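Local coordinates for conserved hypothetical protein (Sulfolobus solfataricus, PDB 2GF6), which binds coenzyme A and is a putative thioesterase of the 4-hydroxybenzoyl-CoA thioesterase family, probably hydrolysing acyl-CoA thioesters, at residues A[5-10]-A[38-43]; A[11-16]-A[69-74]; A[75-80]-A[97-102]. All blocks are in the same frame, centred on the assembly; numbering follows the deposited sequence.

Interaction 1. Residues A[5-10]-A[38-43]; sequences IEYVFE and EKFIKE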
loop_
_atom_site.group_PDB
_atom_site.type_symbol
_atom_site.label_atom_id
_atom_site.label_comp_id
_atom_site.label_asym_id
_atom_site.label_seq_id
_atom_site.Cartn_x
_atom_site.Cartn_y
_atom_site.Cartn_z
ATOM N N ILE A 5 -19.692 12.483 -18.659
ATOM C CA ILE A 5 -18.974 11.215 -18.553
ATOM C C ILE A 5 -17.542 11.374 -17.989
ATOM O O ILE A 5 -17.018 10.461 -17.368
ATOM C CB ILE A 5 -18.982 10.427 -19.893
ATOM C CG1 ILE A 5 -18.363 9.037 -19.715
ATOM C CG2 ILE A 5 -18.229 11.169 -21.017
ATOM C CD1 ILE A 5 -18.925 8.228 -18.535
ATOM N N GLU A 6 -16.915 12.530 -18.175
ATOM C CA GLU A 6 -15.573 12.770 -17.593
ATOM C C GLU A 6 -15.596 12.741 -16.084
ATOM O O GLU A 6 -14.544 12.610 -15.444
ATOM C CB GLU A 6 -14.994 14.144 -17.963
ATOM C CG GLU A 6 -15.333 14.644 -19.312
ATOM C CD GLU A 6 -16.594 15.430 -19.291
ATOM O OE1 GLU A 6 -16.484 16.656 -19.075
ATOM O OE2 GLU A 6 -17.676 14.828 -19.513
ATOM N N TYR A 7 -16.783 12.944 -15.519
ATOM C CA TYR A 7 -16.924 13.174 -14.108
ATOM C C TYR A 7 -17.329 11.912 -13.396
ATOM O O TYR A 7 -17.365 11.922 -12.181
ATOM C CB TYR A 7 -17.962 14.274 -13.854
ATOM C CG TYR A 7 -17.579 15.607 -14.479
ATOM C CD1 TYR A 7 -16.481 16.325 -14.017
ATOM C CD2 TYR A 7 -18.296 16.133 -15.521
ATOM C CE1 TYR A 7 -16.113 17.526 -14.593
ATOM C CE2 TYR A 7 -17.937 17.334 -16.102
ATOM C CZ TYR A 7 -16.848 18.032 -15.635
ATOM O OH TYR A 7 -16.493 19.245 -16.204
ATOM N N VAL A 8 -17.650 10.848 -14.151
ATOM C CA VAL A 8 -18.118 9.568 -13.599
ATOM C C VAL A 8 -17.059 8.484 -13.809
ATOM O O VAL A 8 -16.606 8.259 -14.931
ATOM C CB VAL A 8 -19.441 9.095 -14.274
ATOM C CG1 VAL A 8 -20.087 7.944 -13.486
ATOM C CG2 VAL A 8 -20.436 10.242 -14.420
ATOM N N PHE A 9 -16.688 7.806 -12.728
ATOM C CA PHE A 9 -15.761 6.673 -12.777
ATOM C C PHE A 9 -16.306 5.498 -11.986
ATOM O O PHE A 9 -16.783 5.688 -10.876
ATOM C CB PHE A 9 -14.411 7.084 -12.169
ATOM C CG PHE A 9 -13.373 5.989 -12.199
ATOM C CD1 PHE A 9 -12.717 5.679 -13.374
ATOM C CD2 PHE A 9 -13.057 5.281 -11.054
ATOM C CE1 PHE A 9 -11.768 4.676 -13.421
ATOM C CE2 PHE A 9 -12.117 4.269 -11.089
ATOM C CZ PHE A 9 -11.473 3.960 -12.286
ATOM N N GLU A 10 -16.197 4.284 -12.525
ATOM C CA GLU A 10 -16.624 3.097 -11.789
ATOM C C GLU A 10 -15.470 2.167 -11.460
ATOM O O GLU A 10 -14.559 1.984 -12.273
ATOM C CB GLU A 10 -17.686 2.322 -12.566
ATOM C CG GLU A 10 -18.743 3.191 -13.149
ATOM C CD GLU A 10 -19.957 2.399 -13.507
ATOM O OE1 GLU A 10 -19.884 1.568 -14.433
ATOM O OE2 GLU A 10 -20.977 2.600 -12.823
ATOM N N GLU A 38 -7.464 11.147 -12.376
ATOM C CA GLU A 38 -6.609 10.830 -13.484
ATOM C C GLU A 38 -7.438 10.701 -14.749
ATOM O O GLU A 38 -7.039 11.229 -15.773
ATOM C CB GLU A 38 -5.818 9.551 -13.235
ATOM C CG GLU A 38 -4.902 9.198 -14.391
ATOM C CD GLU A 38 -3.889 8.103 -14.091
ATOM O OE1 GLU A 38 -3.884 7.481 -12.991
ATOM O OE2 GLU A 38 -3.060 7.875 -14.978
ATOM N N LYS A 39 -8.588 10.012 -14.682
ATOM C CA LYS A 39 -9.393 9.797 -15.899
ATOM C C LYS A 39 -9.960 11.114 -16.410
ATOM O O LYS A 39 -9.917 11.410 -17.606
ATOM C CB LYS A 39 -10.528 8.786 -15.640
ATOM C CG LYS A 39 -11.300 8.393 -16.900
ATOM C CD LYS A 39 -12.575 7.555 -16.610
ATOM C CE LYS A 39 -13.688 8.382 -15.960
ATOM N NZ LYS A 39 -14.623 9.051 -16.949
ATOM N N PHE A 40 -10.488 11.914 -15.487
ATOM C CA PHE A 40 -10.992 13.233 -15.826
ATOM C C PHE A 40 -9.956 14.083 -16.568
ATOM O O PHE A 40 -10.253 14.675 -17.603
ATOM C CB PHE A 40 -11.472 13.966 -14.570
ATOM C CG PHE A 40 -11.711 15.417 -14.793
ATOM C CD1 PHE A 40 -12.853 15.848 -15.418
ATOM C CD2 PHE A 40 -10.766 16.356 -14.404
ATOM C CE1 PHE A 40 -13.067 17.183 -15.630
ATOM C CE2 PHE A 40 -10.973 17.696 -14.612
ATOM C CZ PHE A 40 -12.126 18.116 -15.223
ATOM N N ILE A 41 -8.750 14.159 -16.013
ATOM C CA ILE A 41 -7.705 14.997 -16.605
ATOM C C ILE A 41 -7.372 14.510 -18.013
ATOM O O ILE A 41 -7.217 15.308 -18.952
ATOM C CB ILE A 41 -6.444 15.032 -15.682
ATOM C CG1 ILE A 41 -6.741 15.858 -14.427
ATOM C CG2 ILE A 41 -5.226 15.626 -16.408
ATOM C CD1 ILE A 41 -7.196 17.311 -14.691
ATOM N N LYS A 42 -7.322 13.187 -18.173
ATOM C CA LYS A 42 -6.994 12.596 -19.455
ATOM C C LYS A 42 -8.030 12.998 -20.468
ATOM O O LYS A 42 -7.692 13.495 -21.528
ATOM C CB LYS A 42 -6.952 11.084 -19.350
ATOM C CG LYS A 42 -6.548 10.384 -20.641
ATOM C CD LYS A 42 -7.051 8.939 -20.664
ATOM C CE LYS A 42 -5.964 7.948 -20.307
ATOM N NZ LYS A 42 -5.327 7.435 -21.554
ATOM N N GLU A 43 -9.299 12.786 -20.128
ATOM C CA GLU A 43 -10.399 13.066 -21.057
ATOM C C GLU A 43 -10.669 14.574 -21.282
ATOM O O GLU A 43 -11.010 14.997 -22.387
ATOM C CB GLU A 43 -11.676 12.367 -20.576
ATOM C CG GLU A 43 -11.587 10.858 -20.646
ATOM C CD GLU A 43 -12.776 10.108 -19.999
ATOM O OE1 GLU A 43 -13.547 10.700 -19.202
ATOM O OE2 GLU A 43 -12.909 8.890 -20.279
#
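The two backbones have their nearest CA atoms at Glu6 and Phe40, 4.9 Å from Glu6 CA to Phe40 CA. Residues 5-7 form a short 3-10 segment, and the chain then runs into strand 8-12. Residues 38-43 belong to helix 26-45. Lys39 reaches from the helix to the backbone of 5-10. Its CG lies anti to the backbone N (chi1 -173°), and the chain bends twice further out, which brings NZ round to the backbone carbonyls. NZ makes two weak hydrogen bonds, to Ile5 O at 2.8 Å and to Val8 O at 2.9 Å. It also forms a salt bridge with Glu43 OE1, one helical turn on, at 3.0 Å. That oxygen is met on its syn side, somewhat out of the carboxylate plane. Three oxygens thus share one ammonium group, which ties the start of the 3-10 segment and the first strand residue to the helix. Glu43 OE1 also lies 3.3 Å from Glu6 CA. Beside this polar cluster, Lys39 CD meets the edge of the Phe9 ring, 3.7 Å from CD1 and near the ring plane. Phe40 turns its own edge to the backbone, so that Glu6 O lies near the plane of its ring. Farther out, the Phe40 and Tyr7 rings are tilted by only 29° but strongly offset, with little of one ring over the other. Their centroids are 5.3 Å apart. The carboxylate of Glu6 finds its partners outside the two segments, in salt bridges with Lys44 and Lys135. Phe40 also packs on Leu81 and Pro83 of strand 76-85. Backbone hydrogen bonds of Tyr7 with Leu81 and of Phe9 with Val79 join 5-10 to that same strand, so helix 26-45 lies against the sheet where strand 8-12 begins.

Interaction 2. Residues A[11-16]-A[69-74]; sequences DVVRIY and RPVKLG. With COA (coenzyme A), chain F.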
loop_
_atom_site.group_PDB
_atom_site.type_symbol
_atom_site.label_atom_id
_atom_site.label_comp_id
_atom_site.label_asym_id
_atom_site.label_seq_id
_atom_site.Cartn_x
_atom_site.Cartn_y
_atom_site.Cartn_z
ATOM N N ASP A 11 -15.525 1.586 -10.256
ATOM C CA ASP A 11 -14.481 0.699 -9.768
ATOM C C ASP A 11 -15.100 -0.378 -8.874
ATOM O O ASP A 11 -16.282 -0.343 -8.578
ATOM C CB ASP A 11 -13.406 1.496 -9.018
ATOM C CG ASP A 11 -11.983 1.009 -9.333
ATOM O OD1 ASP A 11 -11.801 -0.220 -9.514
ATOM O OD2 ASP A 11 -11.057 1.856 -9.425
ATOM N N VAL A 12 -14.290 -1.343 -8.474
ATOM C CA VAL A 12 -14.745 -2.489 -7.676
ATOM C C VAL A 12 -13.746 -2.687 -6.530
ATOM O O VAL A 12 -12.527 -2.510 -6.722
ATOM C CB VAL A 12 -14.892 -3.767 -8.571
ATOM C CG1 VAL A 12 -13.544 -4.194 -9.149
ATOM C CG2 VAL A 12 -15.534 -4.915 -7.819
ATOM N N VAL A 13 -14.268 -2.985 -5.341
ATOM C CA VAL A 13 -13.422 -3.170 -4.170
ATOM C C VAL A 13 -12.720 -4.521 -4.223
ATOM O O VAL A 13 -13.354 -5.556 -4.397
ATOM C CB VAL A 13 -14.215 -3.023 -2.830
ATOM C CG1 VAL A 13 -13.282 -3.158 -1.606
ATOM C CG2 VAL A 13 -14.908 -1.653 -2.753
ATOM N N ARG A 14 -11.398 -4.474 -4.063
ATOM C CA ARG A 14 -10.497 -5.602 -4.283
ATOM C C ARG A 14 -9.879 -6.025 -2.943
ATOM O O ARG A 14 -9.967 -5.319 -1.936
ATOM C CB ARG A 14 -9.398 -5.217 -5.276
ATOM C CG ARG A 14 -9.493 -5.868 -6.627
ATOM C CD ARG A 14 -10.499 -5.222 -7.535
ATOM N NE ARG A 14 -10.358 -5.685 -8.925
ATOM C CZ ARG A 14 -10.375 -4.892 -9.999
ATOM N NH1 ARG A 14 -10.549 -3.566 -9.881
ATOM N NH2 ARG A 14 -10.219 -5.422 -11.200
ATOM N N ILE A 15 -9.258 -7.191 -2.917
ATOM C CA ILE A 15 -8.656 -7.679 -1.663
ATOM C C ILE A 15 -7.585 -6.734 -1.136
ATOM O O ILE A 15 -7.427 -6.532 0.075
ATOM C CB ILE A 15 -8.072 -9.120 -1.844
ATOM C CG1 ILE A 15 -7.655 -9.685 -0.493
ATOM C CG2 ILE A 15 -6.913 -9.159 -2.913
ATOM C CD1 ILE A 15 -8.775 -9.728 0.509
ATOM N N TYR A 16 -6.833 -6.147 -2.046
ATOM C CA TYR A 16 -5.814 -5.213 -1.639
ATOM C C TYR A 16 -6.425 -3.852 -1.227
ATOM O O TYR A 16 -5.704 -2.942 -0.797
ATOM C CB TYR A 16 -4.746 -5.051 -2.739
ATOM C CG TYR A 16 -5.292 -4.791 -4.128
ATOM C CD1 TYR A 16 -5.753 -3.528 -4.488
ATOM C CD2 TYR A 16 -5.302 -5.785 -5.100
ATOM C CE1 TYR A 16 -6.262 -3.274 -5.742
ATOM C CE2 TYR A 16 -5.830 -5.532 -6.386
ATOM C CZ TYR A 16 -6.303 -4.260 -6.690
ATOM O OH TYR A 16 -6.819 -3.957 -7.952
ATOM N N ARG A 69 -20.700 5.197 5.112
ATOM C CA ARG A 69 -20.993 3.786 5.071
ATOM C C ARG A 69 -19.763 3.070 4.621
ATOM O O ARG A 69 -18.974 3.624 3.835
ATOM C CB ARG A 69 -22.117 3.502 4.089
ATOM C CG ARG A 69 -23.485 3.977 4.534
ATOM C CD ARG A 69 -24.485 3.779 3.398
ATOM N NE ARG A 69 -25.480 4.854 3.358
ATOM C CZ ARG A 69 -26.807 4.696 3.375
ATOM N NH1 ARG A 69 -27.370 3.489 3.412
ATOM N NH2 ARG A 69 -27.590 5.776 3.346
ATOM N N PRO A 70 -19.607 1.829 5.085
ATOM C CA PRO A 70 -18.463 1.045 4.699
ATOM C C PRO A 70 -18.655 0.476 3.302
ATOM O O PRO A 70 -19.788 0.297 2.858
ATOM C CB PRO A 70 -18.470 -0.087 5.714
ATOM C CG PRO A 70 -19.964 -0.327 5.942
ATOM C CD PRO A 70 -20.545 1.055 5.931
ATOM N N VAL A 71 -17.550 0.185 2.625
ATOM C CA VAL A 71 -17.587 -0.627 1.417
ATOM C C VAL A 71 -16.697 -1.868 1.607
ATOM O O VAL A 71 -15.670 -1.835 2.300
ATOM C CB VAL A 71 -17.212 0.194 0.114
ATOM C CG1 VAL A 71 -18.259 1.256 -0.137
ATOM C CG2 VAL A 71 -15.861 0.839 0.198
ATOM N N LYS A 72 -17.088 -2.938 0.945
ATOM C CA LYS A 72 -16.543 -4.252 1.187
ATOM C C LYS A 72 -15.998 -4.890 -0.059
ATOM O O LYS A 72 -16.201 -4.415 -1.179
ATOM C CB LYS A 72 -17.639 -5.156 1.762
ATOM C CG LYS A 72 -18.252 -4.578 3.030
ATOM C CD LYS A 72 -19.384 -5.417 3.572
ATOM C CE LYS A 72 -18.877 -6.790 3.996
ATOM N NZ LYS A 72 -19.559 -7.323 5.203
ATOM N N LEU A 73 -15.330 -6.016 0.149
ATOM C CA LEU A 73 -14.685 -6.714 -0.937
ATOM C C LEU A 73 -15.735 -7.110 -1.961
ATOM O O LEU A 73 -16.720 -7.757 -1.626
ATOM C CB LEU A 73 -13.965 -7.933 -0.388
ATOM C CG LEU A 73 -13.255 -8.867 -1.352
ATOM C CD1 LEU A 73 -12.076 -8.223 -1.998
ATOM C CD2 LEU A 73 -12.847 -10.128 -0.538
ATOM N N GLY A 74 -15.538 -6.712 -3.217
ATOM C CA GLY A 74 -16.488 -7.088 -4.269
ATOM C C GLY A 74 -17.497 -6.005 -4.628
ATOM O O GLY A 74 -18.051 -6.022 -5.729
HETATM N N1A COA F . -17.605 13.908 13.500
HETATM C C2A COA F . -18.060 14.031 14.804
HETATM N N3A COA F . -18.971 13.124 15.313
HETATM C C4A COA F . -19.432 12.121 14.538
HETATM C C5A COA F . -19.001 11.980 13.226
HETATM C C6A COA F . -18.080 12.874 12.704
HETATM N N6A COA F . -17.656 12.716 11.452
HETATM N N7A COA F . -19.620 10.909 12.691
HETATM C C8A COA F . -20.423 10.370 13.624
HETATM N N9A COA F . -20.322 11.113 14.773
HETATM C C1B COA F . -21.118 10.959 16.013
HETATM C C2B COA F . -22.617 10.943 15.741
HETATM O O2B COA F . -23.189 12.220 15.819
HETATM C C3B COA F . -23.115 10.030 16.830
HETATM O O3B COA F . -23.218 10.736 18.034
HETATM P P3B COA F . -24.648 10.793 18.761
HETATM O O7A COA F . -24.483 11.648 19.995
HETATM O O8A COA F . -25.093 9.375 19.129
HETATM O O9A COA F . -25.598 11.478 17.792
HETATM C C4B COA F . -22.011 9.011 16.979
HETATM O O4B COA F . -20.830 9.731 16.668
HETATM C C5B COA F . -22.184 7.842 16.020
HETATM O O5B COA F . -22.726 8.260 14.787
HETATM P P1A COA F . -23.938 7.435 14.121
HETATM O O1A COA F . -24.176 7.898 12.699
HETATM O O2A COA F . -25.196 7.573 14.937
HETATM O O3A COA F . -23.338 5.932 14.084
HETATM P P2A COA F . -24.088 4.648 13.439
HETATM O O4A COA F . -25.173 5.081 12.495
HETATM O O5A COA F . -24.569 3.744 14.565
HETATM O O6A COA F . -22.958 3.880 12.606
HETATM C CBP COA F . -21.231 3.698 11.076
HETATM C CCP COA F . -21.789 4.539 12.204
HETATM C CDP COA F . -22.361 3.254 10.134
HETATM C CEP COA F . -20.571 2.475 11.715
HETATM C CAP COA F . -20.285 4.580 10.266
HETATM O OAP COA F . -21.024 5.574 9.599
HETATM C C9P COA F . -19.509 3.815 9.234
HETATM O O9P COA F . -19.641 2.441 9.060
HETATM N N8P COA F . -18.678 4.535 8.523
HETATM C C7P COA F . -17.863 3.915 7.516
HETATM C C6P COA F . -16.571 3.472 8.152
HETATM C C5P COA F . -15.572 3.269 7.060
HETATM O O5P COA F . -15.808 2.502 6.119
HETATM N N4P COA F . -14.495 4.006 7.194
HETATM C C3P COA F . -13.189 3.440 7.285
HETATM C C2P COA F . -12.533 3.475 5.930
HETATM S S1P COA F . -11.156 4.624 5.805
#
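Val13 turns its side chain onto the backbone and side chains of 69-74, a loop of the hotdog fold between strands 56-67 and 76-85. Its two methyl groups straddle Lys72 O, with CG1 at 3.2 Å and CG2 at 3.4 Å from that oxygen. At a chi1 of -177° CG1 stands opposite the backbone N, which puts CG2 beside that N and within touch of Val71. There the two valines cross at an angle, methyl to methyl, with Val13 CG2 4.0 Å from Val71 CG2. Leu73, two residues after Val71, makes the second contact. Its CD1 presses on the backbone between Arg14 and Ile15, 3.1 Å from Ile15 N, and meets Ile15 CB in a looser apolar contact. Ile51 of the second subunit also packs on Leu73, and Thr34 of that subunit packs on Ile15. Val12 puts CG2 against Gly74 O. The guanidinium of Arg14 folds back so that Val12 CG1 sits over one face, toward the rim, and it forms a salt bridge with Glu38 of the second subunit. At the start of the loop, Pro70 and Arg69 line a coenzyme A pocket. Pro70 CA lies 3.3 Å from O5P of the ligand, and Trp119 of the fourth subunit packs on the same proline. The loop is held to the residue just after strand 8-12 by a backbone hydrogen bond, Gly74 N to Val13 O, at 2.7 Å and 158°.

Interaction 3. Residues A[75-80]-A[97-102]; sequences DKLTVL and VLKDGE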
loop_
_atom_site.group_PDB
_atom_site.type_symbol
_atom_site.label_atom_id
_atom_site.label_comp_id
_atom_site.label_asym_id
_atom_site.label_seq_id
_atom_site.Cartn_x
_atom_site.Cartn_y
_atom_site.Cartn_z
ATOM N N ASP A 75 -17.748 -5.052 -3.728
ATOM C CA ASP A 75 -18.737 -4.016 -4.019
ATOM C C ASP A 75 -18.297 -3.261 -5.259
ATOM O O ASP A 75 -17.113 -3.004 -5.425
ATOM C CB ASP A 75 -18.882 -3.058 -2.833
ATOM C CG ASP A 75 -19.667 -3.669 -1.677
ATOM O OD1 ASP A 75 -20.237 -4.796 -1.843
ATOM O OD2 ASP A 75 -19.728 -3.018 -0.612
ATOM N N LYS A 76 -19.243 -2.950 -6.145
ATOM C CA LYS A 76 -18.988 -2.002 -7.230
ATOM C C LYS A 76 -19.289 -0.601 -6.746
ATOM O O LYS A 76 -20.282 -0.384 -6.048
ATOM C CB LYS A 76 -19.874 -2.273 -8.444
ATOM C CG LYS A 76 -19.561 -3.562 -9.175
ATOM C CD LYS A 76 -20.426 -3.728 -10.456
ATOM C CE LYS A 76 -21.962 -3.594 -10.231
ATOM N NZ LYS A 76 -22.597 -4.760 -9.537
ATOM N N LEU A 77 -18.481 0.355 -7.192
ATOM C CA LEU A 77 -18.585 1.744 -6.761
ATOM C C LEU A 77 -18.606 2.691 -7.951
ATOM O O LEU A 77 -18.075 2.389 -9.008
ATOM C CB LEU A 77 -17.402 2.114 -5.871
ATOM C CG LEU A 77 -17.099 1.155 -4.726
ATOM C CD1 LEU A 77 -15.899 1.635 -4.013
ATOM C CD2 LEU A 77 -18.256 1.015 -3.757
ATOM N N THR A 78 -19.253 3.827 -7.764
ATOM C CA THR A 78 -19.292 4.876 -8.747
ATOM C C THR A 78 -18.753 6.094 -8.017
ATOM O O THR A 78 -19.233 6.441 -6.955
ATOM C CB THR A 78 -20.748 5.107 -9.241
ATOM O OG1 THR A 78 -21.184 3.976 -10.001
ATOM C CG2 THR A 78 -20.855 6.358 -10.106
ATOM N N VAL A 79 -17.695 6.694 -8.552
ATOM C CA VAL A 79 -17.198 7.952 -8.035
ATOM C C VAL A 79 -17.713 9.073 -8.959
ATOM O O VAL A 79 -17.636 8.971 -10.178
ATOM C CB VAL A 79 -15.637 7.960 -7.932
ATOM C CG1 VAL A 79 -15.145 9.123 -7.097
ATOM C CG2 VAL A 79 -15.121 6.623 -7.375
ATOM N N LEU A 80 -18.262 10.116 -8.337
ATOM C CA LEU A 80 -18.700 11.346 -8.988
ATOM C C LEU A 80 -17.712 12.465 -8.656
ATOM O O LEU A 80 -17.429 12.720 -7.499
ATOM C CB LEU A 80 -20.110 11.729 -8.513
ATOM C CG LEU A 80 -21.176 10.628 -8.573
ATOM C CD1 LEU A 80 -22.530 11.129 -8.170
ATOM C CD2 LEU A 80 -21.272 10.042 -9.963
ATOM N N VAL A 97 -18.717 8.976 -3.309
ATOM C CA VAL A 97 -18.755 7.559 -3.661
ATOM C C VAL A 97 -20.154 7.000 -3.425
ATOM O O VAL A 97 -20.762 7.237 -2.380
ATOM C CB VAL A 97 -17.718 6.735 -2.893
ATOM C CG1 VAL A 97 -17.732 5.260 -3.351
ATOM C CG2 VAL A 97 -16.327 7.317 -3.096
ATOM N N LEU A 98 -20.667 6.287 -4.417
ATOM C CA LEU A 98 -21.980 5.628 -4.306
ATOM C C LEU A 98 -21.840 4.118 -4.405
ATOM O O LEU A 98 -20.922 3.591 -5.050
ATOM C CB LEU A 98 -22.940 6.089 -5.402
ATOM C CG LEU A 98 -23.483 7.509 -5.402
ATOM C CD1 LEU A 98 -22.380 8.521 -5.509
ATOM C CD2 LEU A 98 -24.420 7.633 -6.566
ATOM N N LYS A 99 -22.783 3.429 -3.792
ATOM C CA LYS A 99 -22.851 1.990 -3.892
ATOM C C LYS A 99 -24.316 1.616 -4.010
ATOM O O LYS A 99 -25.133 2.024 -3.187
ATOM C CB LYS A 99 -22.228 1.357 -2.670
ATOM C CG LYS A 99 -22.070 -0.110 -2.789
ATOM C CD LYS A 99 -21.628 -0.689 -1.478
ATOM C CE LYS A 99 -22.717 -1.503 -0.819
ATOM N NZ LYS A 99 -22.136 -2.349 0.290
ATOM N N ASP A 100 -24.648 0.874 -5.060
ATOM C CA ASP A 100 -26.039 0.613 -5.410
ATOM C C ASP A 100 -26.810 1.928 -5.340
ATOM O O ASP A 100 -27.905 1.986 -4.786
ATOM C CB ASP A 100 -26.682 -0.427 -4.470
ATOM C CG ASP A 100 -25.854 -1.716 -4.333
ATOM O OD1 ASP A 100 -25.402 -2.275 -5.362
ATOM O OD2 ASP A 100 -25.672 -2.177 -3.184
ATOM N N GLY A 101 -26.219 2.979 -5.888
ATOM C CA GLY A 101 -26.803 4.303 -5.846
ATOM C C GLY A 101 -27.114 4.925 -4.482
ATOM O O GLY A 101 -27.911 5.861 -4.420
ATOM N N GLU A 102 -26.515 4.434 -3.393
ATOM C CA GLU A 102 -26.575 5.138 -2.097
ATOM C C GLU A 102 -25.210 5.748 -1.720
ATOM O O GLU A 102 -24.151 5.155 -2.002
ATOM C CB GLU A 102 -27.071 4.181 -1.007
ATOM C CG GLU A 102 -28.549 3.787 -1.149
ATOM C CD GLU A 102 -29.544 4.908 -0.738
ATOM O OE1 GLU A 102 -29.102 5.905 -0.115
ATOM O OE2 GLU A 102 -30.766 4.792 -1.031
#
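Lys99 lays its aliphatic chain across Leu77 and over the backbone of Lys76, with Lys99 CG 4.1 Å from Leu77 CD2. A chi1 of -171° sends the chain away from its own backbone N, and a bend at chi3 carries the amine to Asp75. Lys99 NZ forms a salt bridge with Asp75 OD2 at 2.7 Å. The amine comes from above the carboxylate plane, 49° out of it. The same oxygen accepts a hydrogen bond from Lys72 N, so it is gripped from both the loop and the strand. With a methionine here, the Asp75 carboxylate would probably lose its charged partner and be freer to turn.

Thr78 and Leu98 form the antiparallel hydrogen-bonded pair. Leu98 N reaches Thr78 O at 2.9 Å, in the carbonyl plane and nearly straight at 167°. The return bond, Thr78 N to Leu98 O, is longer at 3.2 Å, its donor tilted from the Leu98 carbonyl plane. Val79 and Val97 are the neighbouring non-hydrogen-bonded pair. Their side chains lie on the other face from Thr78 and Leu98. On this valine face, Leu77 CB also touches Val97 CG1, and helix 26-45 covers Leu77 through Phe32 and Val79 through Thr36. On the opposite face, Leu80 and Leu98 cross at about a right angle, CD1 to CD1 at 3.7 Å. After Lys99 the chain reverses in a type I' turn to Glu102, closed by paired backbone bonds between these two residues. The pairing of strands 76-85 and 90-99 is a beta hairpin, part of the antiparallel sheet that wraps the long helix in a hotdog fold.

How the interactions relate
Strand 8-12 links all three contacts. Interactions 1 and 2 use its successive parts, and their centres are 20 Å apart. Interaction 3 lies beside it, because strand 76-85 is its antiparallel neighbour. Phe9 O lies 2.7 Å from Val79 N, which ties interaction 1 to interaction 3. Asp11 O lies 2.7 Å from Leu77 N and Val13 N 2.8 Å from Asp75 O, which does the same for interaction 2. Val71 CG1 also touches Leu77 CD2 at 3.6 Å. Interaction 2 borders a coenzyme A pocket directly. The Asp75 side chain of interaction 3 is about 10 Å from a bound coenzyme A. Interaction 1 is plain structural packing away from the coenzyme A sites.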